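Receptor-type adenylate cyclase gresag 4.3 (Trypanosoma brucei, PDB 1FX4) catalyses the conversion of ATP to 3',5'-cyclic AMP and diphosphate with magnesium, here represented by its class III cyclase catalytic domain. Local coordinates at residues A[99-102]-A[103-107]. Residues are numbered along the deposited sequence; the frame is centred on the assembly and turned at random.
Sequences YREF and EEQRA
Y99 and E103 are one turn apart on helix 94-109. Y99 O accepts the backbone N-H of E103, with the donor tilted 25° from the carbonyl plane. E103 also lays its CG 3.4 Å from Y99 O. Its CG is anti to the carbonyl carbon (chi1 -69°) and the chain is extended beyond it, which carries the carboxylate away from the helix backbone. There E103 OE1 is hydrogen-bonded to T117 OG1 and forms a salt bridge with R133, while OE2 accepts the N-H of A118, satisfying both buried oxygens. R100 O takes the N-H of E104 at 3.1 Å, and E104 CG packs 3.5 Å from R100 O. R100 NE stays 6.0 Å from E104 OE2; the R100 guanidinium makes a cation-pi contact with Y125. E101 O receives Q105 N at 2.8 Å. The side chains of E101 and Q105 run side by side, carboxylate and amide planes 64° apart, and E101 OE2 is 4.0 Å from Q105 NE2. F102 O accepts R106 N. Q105 OE1 lies at the edge of the F102 ring, 3.8 Å from CD2. The backbone bonds form an ordinary alpha-helical ladder. The Y99 side chain lies near the metal site, about 9 Å from that of magnesium ligand D19. F102 and Y99 pack on helix 23-29, and Y99 OH is hydrogen-bonded to backbone E21 O and to R133 N, just before strand 134-141.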
loop_
_atom_site.group_PDB
_atom_site.type_symbol
_atom_site.label_atom_id
_atom_site.label_comp_id
_atom_site.label_asym_id
_atom_site.label_seq_id
_atom_site.Cartn_x
_atom_site.Cartn_y
_atom_site.Cartn_z
ATOM N N TYR A 99 -2.681 4.834 -22.125
ATOM C CA TYR A 99 -1.595 3.852 -22.173
ATOM C C TYR A 99 -0.736 4.059 -23.415
ATOM O O TYR A 99 0.489 3.983 -23.341
ATOM C CB TYR A 99 -2.123 2.414 -22.159
ATOM C CG TYR A 99 -2.431 1.896 -20.784
ATOM C CD1 TYR A 99 -3.716 1.480 -20.455
ATOM C CD2 TYR A 99 -1.433 1.810 -19.812
ATOM C CE1 TYR A 99 -4.017 0.985 -19.190
ATOM C CE2 TYR A 99 -1.722 1.311 -18.528
ATOM C CZ TYR A 99 -3.018 0.902 -18.234
ATOM O OH TYR A 99 -3.320 0.421 -16.985
ATOM N N ARG A 100 -1.375 4.331 -24.552
ATOM C CA ARG A 100 -0.614 4.542 -25.776
ATOM C C ARG A 100 0.239 5.815 -25.667
ATOM O O ARG A 100 1.413 5.801 -26.023
ATOM C CB ARG A 100 -1.533 4.545 -26.996
ATOM C CG ARG A 100 -2.054 3.136 -27.323
ATOM C CD ARG A 100 -2.755 3.081 -28.663
ATOM N NE ARG A 100 -3.836 4.053 -28.754
ATOM C CZ ARG A 100 -5.098 3.803 -28.423
ATOM N NH1 ARG A 100 -5.455 2.603 -27.974
ATOM N NH2 ARG A 100 -6.009 4.755 -28.545
ATOM N N GLU A 101 -0.322 6.868 -25.068
ATOM C CA GLU A 101 0.413 8.123 -24.863
ATOM C C GLU A 101 1.642 7.889 -23.976
ATOM O O GLU A 101 2.722 8.401 -24.258
ATOM C CB GLU A 101 -0.465 9.162 -24.169
ATOM C CG GLU A 101 -1.532 9.810 -25.010
ATOM C CD GLU A 101 -2.371 10.774 -24.186
ATOM O OE1 GLU A 101 -3.616 10.782 -24.349
ATOM O OE2 GLU A 101 -1.782 11.501 -23.349
ATOM N N PHE A 102 1.467 7.138 -22.890
ATOM C CA PHE A 102 2.572 6.858 -21.969
ATOM C C PHE A 102 3.733 6.179 -22.690
ATOM O O PHE A 102 4.897 6.487 -22.433
ATOM C CB PHE A 102 2.114 5.987 -20.783
ATOM C CG PHE A 102 1.008 6.600 -19.955
ATOM C CD1 PHE A 102 0.170 5.786 -19.195
ATOM C CD2 PHE A 102 0.787 7.973 -19.946
ATOM C CE1 PHE A 102 -0.870 6.325 -18.446
ATOM C CE2 PHE A 102 -0.254 8.528 -19.200
ATOM C CZ PHE A 102 -1.084 7.706 -18.449
ATOM N N GLU A 103 3.417 5.249 -23.592
ATOM C CA GLU A 103 4.450 4.550 -24.348
ATOM C C GLU A 103 5.180 5.535 -25.246
ATOM O O GLU A 103 6.407 5.512 -25.347
ATOM C CB GLU A 103 3.837 3.452 -25.209
ATOM C CG GLU A 103 3.287 2.294 -24.411
ATOM C CD GLU A 103 2.702 1.205 -25.288
ATOM O OE1 GLU A 103 1.977 0.350 -24.748
ATOM O OE2 GLU A 103 2.973 1.191 -26.506
ATOM N N GLU A 104 4.408 6.389 -25.905
ATOM C CA GLU A 104 4.976 7.389 -26.798
ATOM C C GLU A 104 5.860 8.375 -26.040
ATOM O O GLU A 104 6.964 8.684 -26.486
ATOM C CB GLU A 104 3.863 8.086 -27.577
ATOM C CG GLU A 104 3.285 7.182 -28.662
ATOM C CD GLU A 104 2.003 7.701 -29.283
ATOM O OE1 GLU A 104 1.677 8.897 -29.111
ATOM O OE2 GLU A 104 1.313 6.898 -29.950
ATOM N N GLN A 105 5.408 8.801 -24.861
ATOM C CA GLN A 105 6.173 9.724 -24.021
ATOM C C GLN A 105 7.476 9.066 -23.578
ATOM O O GLN A 105 8.527 9.704 -23.536
ATOM C CB GLN A 105 5.362 10.117 -22.781
ATOM C CG GLN A 105 4.150 11.000 -23.058
ATOM C CD GLN A 105 3.168 11.037 -21.889
ATOM O OE1 GLN A 105 3.447 10.509 -20.804
ATOM N NE2 GLN A 105 2.011 11.648 -22.111
ATOM N N ARG A 106 7.400 7.780 -23.250
ATOM C CA ARG A 106 8.569 7.037 -22.806
ATOM C C ARG A 106 9.555 6.775 -23.947
ATOM O O ARG A 106 10.764 6.782 -23.734
ATOM C CB ARG A 106 8.153 5.713 -22.155
ATOM C CG ARG A 106 9.326 4.945 -21.594
ATOM C CD ARG A 106 8.942 3.629 -20.967
ATOM N NE ARG A 106 10.148 2.903 -20.581
ATOM C CZ ARG A 106 10.184 1.639 -20.170
ATOM N NH1 ARG A 106 9.069 0.923 -20.078
ATOM N NH2 ARG A 106 11.353 1.080 -19.874
ATOM N N ALA A 107 9.032 6.581 -25.155
ATOM C CA ALA A 107 9.856 6.305 -26.330
ATOM C C ALA A 107 10.749 7.475 -26.754
ATOM O O ALA A 107 11.931 7.279 -27.055
ATOM C CB ALA A 107 8.979 5.866 -27.495
#